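Local coordinates for Lactamase_B domain-containing protein (PDB 6XFR), which probably hydrolyses beta-lactams to substituted beta-amino acids as a zinc-dependent class B1 metallo-beta-lactamase, a route to antibiotic resistance, at residues G128-E133 with V148-Q153; E42-I47 with L67-K72. All coordinates share one frame; numbering follows the deposited sequence.

Interaction 1: residues G128-E133 with V148-Q153; sequences GGQQLE and VYLPQQ. With ZN (zinc ion), chain T; EPE (4-(2-hydroxyethyl)-1-piperazine ethanesulfonic acid), chain M.
E133 and Y149 are an antiparallel hydrogen-bonded pair in the beta hairpin of strands 130-135 and 147-150: E133 N meets Y149 O and Y149 N meets E133 O, both at 2.9 Å. On their face of the sheet, the phenol OH of Y149 donates to the sulfonate O1S of HEPES at 2.6 Å, while the carboxylate of E133 draws weak bonds from N4 of HEPES. L132 CG rests 4.1 Å from L150 CD2, two leucyl chains pointing the same way. The hairpin belongs to the second five-stranded sheet of the metallo-beta-lactamase fold, and beyond L150 side-chain amides take over the bonding, Q152 to the backbone of G129 and Q131 and Q153 to the Q130 side chain. Q130 and Q153 meet from opposite directions with nearly coplanar amides, Q130 NE2 to Q153 OE1 and Q153 NE2 to Q130 OE1 both 2.9 Å, each donor in the carbonyl plane on a lone pair. Glutamine suits both places because one flat group both gives and accepts; Q130 gets there by bending at chi2 (78°). The extended Q152 brings OE1 3.0 Å from Q131 N, which lies above the plane of the Q152 amide carbonyl, and lends NE2 weakly to G129 O. A zinc ion bound by Q131 O (2.5 Å) sits beside P151 and Q152, apart from the pair held by H78, H80 and H141 and by D82, C160 and H202.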
ATOM      1  N   GLY B 128     -19.849 -12.662   9.648  1.00 33.40           N
ATOM      2  CA  GLY B 128     -20.211 -11.273   9.920  1.00 34.51           C
ATOM      3  C   GLY B 128     -20.408 -10.405   8.699  1.00 40.82           C
ATOM      4  O   GLY B 128     -20.023  -9.228   8.707  1.00 51.91           O
ATOM      5  N   GLY B 129     -21.030 -10.948   7.656  1.00 39.74           N
ATOM      6  CA  GLY B 129     -21.210 -10.243   6.410  1.00 30.23           C
ATOM      7  C   GLY B 129     -20.009 -10.262   5.493  1.00 32.29           C
ATOM      8  O   GLY B 129     -20.095  -9.771   4.361  1.00 44.33           O
ATOM      9  N   GLN B 130     -18.889 -10.797   5.941  1.00 28.35           N
ATOM     10  CA  GLN B 130     -17.648 -10.754   5.198  1.00 31.40           C
ATOM     11  C   GLN B 130     -17.391 -12.125   4.582  1.00 34.14           C
ATOM     12  O   GLN B 130     -17.409 -13.133   5.294  1.00 36.10           O
ATOM     13  CB  GLN B 130     -16.509 -10.368   6.132  1.00 26.91           C
ATOM     14  CG  GLN B 130     -15.157 -10.390   5.449  1.00 31.68           C
ATOM     15  CD  GLN B 130     -14.909  -9.169   4.586  1.00 35.89           C
ATOM     16  OE1 GLN B 130     -15.055  -8.034   5.027  1.00 45.89           O
ATOM     17  NE2 GLN B 130     -14.522  -9.399   3.361  1.00 38.68           N
ATOM     18  N   GLN B 131     -17.148 -12.174   3.275  1.00 24.88           N
ATOM     19  CA  GLN B 131     -16.861 -13.442   2.638  1.00 24.93           C
ATOM     20  C   GLN B 131     -15.389 -13.561   2.278  1.00 23.43           C
ATOM     21  O   GLN B 131     -14.745 -12.590   1.910  1.00 46.65           O
ATOM     22  CB  GLN B 131     -17.776 -13.697   1.434  1.00 31.12           C
ATOM     23  CG  GLN B 131     -17.861 -12.705   0.348  1.00 41.92           C
ATOM     24  CD  GLN B 131     -18.559 -13.306  -0.886  1.00 57.67           C
ATOM     25  OE1 GLN B 131     -18.932 -14.504  -0.878  1.00 58.28           O
ATOM     26  NE2 GLN B 131     -18.690 -12.498  -1.972  1.00 53.27           N
ATOM     27  N   LEU B 132     -14.849 -14.748   2.463  1.00 42.08           N
ATOM     28  CA  LEU B 132     -13.451 -15.062   2.236  1.00 34.44           C
ATOM     29  C   LEU B 132     -13.373 -16.337   1.415  1.00 35.63           C
ATOM     30  O   LEU B 132     -14.175 -17.261   1.597  1.00 43.81           O
ATOM     31  CB  LEU B 132     -12.697 -15.261   3.560  1.00 30.72           C
ATOM     32  CG  LEU B 132     -12.638 -14.135   4.607  1.00 29.15           C
ATOM     33  CD1 LEU B 132     -13.874 -14.131   5.520  1.00 24.35           C
ATOM     34  CD2 LEU B 132     -11.347 -14.202   5.436  1.00 18.95           C
ATOM     35  N   GLU B 133     -12.396 -16.385   0.530  1.00 31.20           N
ATOM     36  CA  GLU B 133     -12.110 -17.552  -0.283  1.00 26.05           C
ATOM     37  C   GLU B 133     -10.699 -17.988   0.038  1.00 23.40           C
ATOM     38  O   GLU B 133      -9.816 -17.149   0.220  1.00 27.64           O
ATOM     39  CB  GLU B 133     -12.241 -17.236  -1.759  1.00 26.47           C
ATOM     40  CG  GLU B 133     -13.641 -16.761  -2.095  1.00 40.31           C
ATOM     41  CD  GLU B 133     -13.817 -16.311  -3.546  1.00 46.63           C
ATOM     42  OE1 GLU B 133     -12.810 -16.239  -4.291  1.00 47.66           O
ATOM     43  OE2 GLU B 133     -14.980 -16.044  -3.940  1.00 46.40           O
ATOM     44  N   VAL B 148      -5.637 -16.212  -0.075  1.00 26.76           N
ATOM     45  CA  VAL B 148      -6.932 -15.810   0.474  1.00 32.18           C
ATOM     46  C   VAL B 148      -7.402 -14.608  -0.323  1.00 23.59           C
ATOM     47  O   VAL B 148      -6.641 -13.657  -0.514  1.00 22.52           O
ATOM     48  CB  VAL B 148      -6.853 -15.445   1.973  1.00 24.68           C
ATOM     49  CG1 VAL B 148      -8.195 -15.021   2.490  1.00 25.50           C
ATOM     50  CG2 VAL B 148      -6.295 -16.600   2.773  1.00 25.94           C
ATOM     51  N   TYR B 149      -8.633 -14.654  -0.805  1.00 24.06           N
ATOM     52  CA  TYR B 149      -9.190 -13.579  -1.599  1.00 26.03           C
ATOM     53  C   TYR B 149     -10.410 -13.059  -0.873  1.00 28.53           C
ATOM     54  O   TYR B 149     -11.186 -13.845  -0.315  1.00 26.47           O
ATOM     55  CB  TYR B 149      -9.561 -14.019  -3.018  1.00 30.49           C
ATOM     56  CG  TYR B 149      -9.934 -12.863  -3.970  1.00 35.33           C
ATOM     57  CD1 TYR B 149      -9.026 -11.802  -4.232  1.00 23.14           C
ATOM     58  CD2 TYR B 149     -11.188 -12.839  -4.622  1.00 31.70           C
ATOM     59  CE1 TYR B 149      -9.350 -10.766  -5.103  1.00 23.53           C
ATOM     60  CE2 TYR B 149     -11.514 -11.803  -5.509  1.00 27.04           C
ATOM     61  CZ  TYR B 149     -10.584 -10.774  -5.729  1.00 25.25           C
ATOM     62  OH  TYR B 149     -10.911  -9.764  -6.574  1.00 35.41           O
ATOM     63  N   LEU B 150     -10.504 -11.725  -0.788  1.00 26.07           N
ATOM     64  CA  LEU B 150     -11.723 -11.037  -0.395  1.00 26.40           C
ATOM     65  C   LEU B 150     -12.382 -10.548  -1.684  1.00 30.88           C
ATOM     66  O   LEU B 150     -11.904  -9.563  -2.278  1.00 37.19           O
ATOM     67  CB  LEU B 150     -11.414  -9.863   0.545  1.00 26.10           C
ATOM     68  CG  LEU B 150     -10.363 -10.042   1.659  1.00 28.01           C
ATOM     69  CD1 LEU B 150     -10.370  -8.929   2.692  1.00 25.62           C
ATOM     70  CD2 LEU B 150     -10.570 -11.362   2.363  1.00 28.13           C
ATOM     71  N   PRO B 151     -13.418 -11.232  -2.203  1.00 31.02           N
ATOM     72  CA  PRO B 151     -14.054 -10.776  -3.453  1.00 33.91           C
ATOM     73  C   PRO B 151     -14.825  -9.454  -3.336  1.00 35.87           C
ATOM     74  O   PRO B 151     -15.054  -8.801  -4.366  1.00 37.61           O
ATOM     75  CB  PRO B 151     -14.993 -11.945  -3.819  1.00 33.67           C
ATOM     76  CG  PRO B 151     -15.192 -12.724  -2.556  1.00 32.38           C
ATOM     77  CD  PRO B 151     -13.918 -12.565  -1.796  1.00 34.49           C
ATOM     78  N   GLN B 152     -15.266  -9.055  -2.136  1.00 32.54           N
ATOM     79  CA  GLN B 152     -15.965  -7.779  -2.008  1.00 34.35           C
ATOM     80  C   GLN B 152     -14.974  -6.609  -2.069  1.00 32.67           C
ATOM     81  O   GLN B 152     -15.141  -5.688  -2.866  1.00 33.69           O
ATOM     82  CB  GLN B 152     -16.802  -7.751  -0.714  1.00 36.20           C
ATOM     83  CG  GLN B 152     -17.845  -8.913  -0.598  1.00 47.06           C
ATOM     84  CD  GLN B 152     -18.275  -9.304   0.863  1.00 53.18           C
ATOM     85  OE1 GLN B 152     -17.442  -9.608   1.728  1.00 39.42           O
ATOM     86  NE2 GLN B 152     -19.595  -9.338   1.101  1.00 56.58           N
ATOM     87  N   GLN B 153     -13.899  -6.662  -1.294  1.00 30.45           N
ATOM     88  CA  GLN B 153     -12.898  -5.611  -1.363  1.00 29.05           C
ATOM     89  C   GLN B 153     -11.914  -5.809  -2.516  1.00 39.63           C
ATOM     90  O   GLN B 153     -11.131  -4.895  -2.805  1.00 36.23           O
ATOM     91  CB  GLN B 153     -12.139  -5.530  -0.027  1.00 27.88           C
ATOM     92  CG  GLN B 153     -12.974  -5.123   1.166  1.00 29.69           C
ATOM     93  CD  GLN B 153     -13.580  -6.322   1.918  1.00 37.74           C
ATOM     94  OE1 GLN B 153     -13.813  -7.380   1.333  1.00 30.43           O
ATOM     95  NE2 GLN B 153     -13.846  -6.147   3.217  1.00 34.51           N
TER
HETATM   96 ZN    ZN T 308     -14.702 -10.671   0.233  1.00263.95          ZN
HETATM   97  N1  EPE M 301     -14.033 -14.814  -8.138  1.00 50.91           N
HETATM   98  C2  EPE M 301     -12.908 -15.693  -7.763  1.00 50.32           C
HETATM   99  C3  EPE M 301     -13.328 -17.155  -7.640  1.00 53.10           C
HETATM  100  N4  EPE M 301     -14.530 -17.321  -6.845  1.00 56.80           N
HETATM  101  C5  EPE M 301     -15.591 -16.339  -7.037  1.00 53.50           C
HETATM  102  C6  EPE M 301     -15.092 -14.901  -7.126  1.00 49.77           C
HETATM  103  C7  EPE M 301     -14.907 -18.668  -6.422  1.00 56.02           C
HETATM  104  C8  EPE M 301     -15.742 -18.661  -5.140  1.00 66.76           C
HETATM  105  O8  EPE M 301     -16.316 -19.926  -4.856  1.00 74.80           O
HETATM  106  C9  EPE M 301     -13.494 -13.451  -8.125  1.00 55.04           C
HETATM  107  C10 EPE M 301     -13.377 -12.828  -9.512  1.00 50.80           C
HETATM  108  S   EPE M 301     -12.554 -11.211  -9.469  1.00 54.09           S
HETATM  109  O1S EPE M 301     -12.835 -10.410  -8.254  1.00 45.13           O
HETATM  110  O2S EPE M 301     -13.057 -10.464 -10.617  1.00 66.57           O
HETATM  111  O3S EPE M 301     -11.123 -11.436  -9.642  1.00 47.29           O

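Interaction 2: residues E42-I47 with L67-K72; sequences EGAVLI and LKQPVK
A44 is tied to the neighbouring strand by both of its backbone polar groups: its N binds P70 O at 2.9 Å and its O accepts K72 N at 2.8 Å, bracketing V71 in a parallel pair. The small methyl of A44 fits beneath L67, CD2 of L67 lying 4.0 Å from A44 CB. Beside it Q69 sets CG between its own backbone N and carbonyl carbon (chi1 78°) and then runs extended, which lays its amide alongside G43 and A44, OE1 being 3.7 Å from A44 CB. That buried amide is satisfied from strand 30-40, OE1 bonding to S39 OG and NE2 to T40 O. Glycine suits position 43, since its positive phi (132°) would jam a side chain against the preceding carbonyl, and K72 CG packs 3.7 Å from G43 CA. K72 bends at chi2 and chi3, carrying its methylenes across G43 and along the carbonyl of E42; the E42 side chain itself lies about 3 Å (nearest atoms) from a bound zinc ion, and K72 NZ is not in contact with its carboxylate. Farther along, V71 turns CG1 anti to its backbone N (chi1 -180°), placing that methyl 3.9 Å from L46 CB. The beta-branched V71 and the longer L46 both suit the interface between strand and helix, V71 touching L60 and I63 and L46 touching L59. Strand 43-47, helix 53-67 and strand 71-75 thus make a beta-alpha-beta crossover, its helix covering the sheet face that carries A44 and V71.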
ATOM      1  N   GLU B  42     -19.332  -9.782  13.318  1.00 45.20           N
ATOM      2  CA  GLU B  42     -19.480 -10.881  14.274  1.00 52.37           C
ATOM      3  C   GLU B  42     -18.144 -11.388  14.796  1.00 41.63           C
ATOM      4  O   GLU B  42     -18.077 -12.507  15.288  1.00 51.82           O
ATOM      5  CB  GLU B  42     -20.262 -12.059  13.673  1.00 51.36           C
ATOM      6  CG  GLU B  42     -21.758 -11.855  13.648  1.00 60.47           C
ATOM      7  CD  GLU B  42     -22.275 -11.130  14.890  1.00 74.17           C
ATOM      8  OE1 GLU B  42     -22.047 -11.610  16.019  1.00 82.34           O
ATOM      9  OE2 GLU B  42     -22.934 -10.078  14.739  1.00 82.29           O
ATOM     10  N   GLY B  43     -17.083 -10.607  14.679  1.00 35.58           N
ATOM     11  CA  GLY B  43     -15.767 -11.013  15.120  1.00 34.34           C
ATOM     12  C   GLY B  43     -14.729 -10.750  14.050  1.00 44.99           C
ATOM     13  O   GLY B  43     -15.033 -10.386  12.912  1.00 36.66           O
ATOM     14  N   ALA B  44     -13.476 -10.969  14.440  1.00 41.66           N
ATOM     15  CA  ALA B  44     -12.340 -10.688  13.577  1.00 36.68           C
ATOM     16  C   ALA B  44     -11.755 -11.975  13.020  1.00 36.49           C
ATOM     17  O   ALA B  44     -11.784 -13.030  13.660  1.00 39.98           O
ATOM     18  CB  ALA B  44     -11.260  -9.885  14.316  1.00 26.95           C
ATOM     19  N   VAL B  45     -11.256 -11.883  11.801  1.00 34.43           N
ATOM     20  CA  VAL B  45     -10.565 -12.990  11.165  1.00 28.08           C
ATOM     21  C   VAL B  45      -9.097 -12.650  11.051  1.00 24.89           C
ATOM     22  O   VAL B  45      -8.727 -11.513  10.734  1.00 26.07           O
ATOM     23  CB  VAL B  45     -11.148 -13.340   9.795  1.00 27.40           C
ATOM     24  CG1 VAL B  45     -10.211 -14.291   9.074  1.00 28.03           C
ATOM     25  CG2 VAL B  45     -12.489 -13.943  10.009  1.00 30.30           C
ATOM     26  N   LEU B  46      -8.273 -13.646  11.330  1.00 26.15           N
ATOM     27  CA  LEU B  46      -6.828 -13.543  11.345  1.00 28.79           C
ATOM     28  C   LEU B  46      -6.306 -14.354  10.172  1.00 25.82           C
ATOM     29  O   LEU B  46      -6.614 -15.540  10.052  1.00 36.28           O
ATOM     30  CB  LEU B  46      -6.283 -14.087  12.661  1.00 35.75           C
ATOM     31  CG  LEU B  46      -5.020 -13.462  13.168  1.00 33.04           C
ATOM     32  CD1 LEU B  46      -5.140 -11.967  12.954  1.00 25.12           C
ATOM     33  CD2 LEU B  46      -4.929 -13.820  14.612  1.00 31.86           C
ATOM     34  N   ILE B  47      -5.633 -13.697   9.251  1.00 32.17           N
ATOM     35  CA  ILE B  47      -4.942 -14.382   8.168  1.00 40.66           C
ATOM     36  C   ILE B  47      -3.458 -14.263   8.476  1.00 43.56           C
ATOM     37  O   ILE B  47      -2.873 -13.178   8.338  1.00 43.07           O
ATOM     38  CB  ILE B  47      -5.301 -13.820   6.786  1.00 39.51           C
ATOM     39  CG1 ILE B  47      -6.820 -13.811   6.600  1.00 30.56           C
ATOM     40  CG2 ILE B  47      -4.633 -14.650   5.687  1.00 39.34           C
ATOM     41  CD1 ILE B  47      -7.437 -15.131   6.750  1.00 27.72           C
ATOM     42  N   LEU B  67     -10.165  -3.064  17.743  1.00 40.73           N
ATOM     43  CA  LEU B  67     -11.387  -3.635  17.204  1.00 37.10           C
ATOM     44  C   LEU B  67     -12.375  -4.024  18.293  1.00 43.01           C
ATOM     45  O   LEU B  67     -13.551  -4.235  17.986  1.00 44.77           O
ATOM     46  CB  LEU B  67     -11.081  -4.879  16.375  1.00 36.18           C
ATOM     47  CG  LEU B  67     -10.583  -4.688  14.950  1.00 37.96           C
ATOM     48  CD1 LEU B  67      -9.425  -3.780  14.947  1.00 33.14           C
ATOM     49  CD2 LEU B  67     -10.187  -6.064  14.378  1.00 34.75           C
ATOM     50  N   LYS B  68     -11.915  -4.156  19.543  1.00 46.49           N
ATOM     51  CA  LYS B  68     -12.750  -4.528  20.687  1.00 40.79           C
ATOM     52  C   LYS B  68     -13.735  -5.648  20.328  1.00 43.36           C
ATOM     53  O   LYS B  68     -14.930  -5.569  20.618  1.00 42.01           O
ATOM     54  CB  LYS B  68     -13.488  -3.304  21.235  1.00 45.33           C
ATOM     55  CG  LYS B  68     -12.604  -2.044  21.359  1.00 46.10           C
ATOM     56  CD  LYS B  68     -13.423  -0.812  21.457  1.00 48.47           C
ATOM     57  CE  LYS B  68     -13.370  -0.271  22.887  1.00 66.69           C
ATOM     58  NZ  LYS B  68     -13.893  -1.220  23.958  1.00 65.73           N
ATOM     59  N   GLN B  69     -13.224  -6.704  19.681  1.00 39.60           N
ATOM     60  CA  GLN B  69     -14.001  -7.904  19.365  1.00 40.22           C
ATOM     61  C   GLN B  69     -13.096  -9.135  19.392  1.00 45.60           C
ATOM     62  O   GLN B  69     -11.873  -9.011  19.226  1.00 42.61           O
ATOM     63  CB  GLN B  69     -14.709  -7.789  18.002  1.00 35.58           C
ATOM     64  CG  GLN B  69     -13.830  -8.011  16.777  1.00 36.42           C
ATOM     65  CD  GLN B  69     -14.417  -7.448  15.474  1.00 39.70           C
ATOM     66  OE1 GLN B  69     -13.674  -7.098  14.551  1.00 35.52           O
ATOM     67  NE2 GLN B  69     -15.754  -7.367  15.395  1.00 38.22           N
ATOM     68  N   PRO B  70     -13.647 -10.324  19.650  1.00 40.16           N
ATOM     69  CA  PRO B  70     -12.821 -11.533  19.633  1.00 34.93           C
ATOM     70  C   PRO B  70     -12.444 -11.966  18.222  1.00 33.07           C
ATOM     71  O   PRO B  70     -13.143 -11.684  17.242  1.00 31.49           O
ATOM     72  CB  PRO B  70     -13.713 -12.581  20.314  1.00 32.91           C
ATOM     73  CG  PRO B  70     -15.080 -12.096  20.129  1.00 36.94           C
ATOM     74  CD  PRO B  70     -14.991 -10.597  20.190  1.00 42.27           C
ATOM     75  N   VAL B  71     -11.340 -12.722  18.151  1.00 31.16           N
ATOM     76  CA  VAL B  71     -10.872 -13.341  16.914  1.00 30.25           C
ATOM     77  C   VAL B  71     -11.624 -14.656  16.774  1.00 31.11           C
ATOM     78  O   VAL B  71     -11.526 -15.530  17.638  1.00 31.64           O
ATOM     79  CB  VAL B  71      -9.349 -13.589  16.935  1.00 26.69           C
ATOM     80  CG1 VAL B  71      -8.868 -14.233  15.622  1.00 24.76           C
ATOM     81  CG2 VAL B  71      -8.573 -12.321  17.206  1.00 27.87           C
ATOM     82  N   LYS B  72     -12.406 -14.788  15.708  1.00 24.69           N
ATOM     83  CA  LYS B  72     -13.203 -15.993  15.558  1.00 29.66           C
ATOM     84  C   LYS B  72     -12.365 -17.150  15.043  1.00 36.82           C
ATOM     85  O   LYS B  72     -12.621 -18.308  15.395  1.00 41.31           O
ATOM     86  CB  LYS B  72     -14.385 -15.743  14.609  1.00 25.22           C
ATOM     87  CG  LYS B  72     -15.420 -14.746  15.135  1.00 26.74           C
ATOM     88  CD  LYS B  72     -15.506 -14.812  16.647  1.00 29.70           C
ATOM     89  CE  LYS B  72     -16.938 -14.952  17.072  1.00 34.29           C
ATOM     90  NZ  LYS B  72     -17.010 -15.706  18.357  1.00 42.98           N
TER

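Overall arrangement
Interaction 2 closes before interaction 1 opens along the chain, their centres 14 Å apart. They belong to different five-stranded sheets: 43-47 with 71-75 at one edge of the first, 130-135 with 147-150 inside the second. The sheets pack face to face, as in the alpha-beta/beta-alpha sandwich of metallo-beta-lactamases, through V45 CG1 against L132 CD2 (3.8 Å) and I47 CG2 against V148 CG2 (3.9 Å). At the other end, E42 CB meets G128 CA, and G128 shares a backbone bond with K41. The active-site zinc ligands follow strand ends: H78 and H80 come after strand 71-75, D82 lies in helix 81-84, H141 between strands 130-135 and 147-150, and C160 and H202 after strands 155-159 and 197-200.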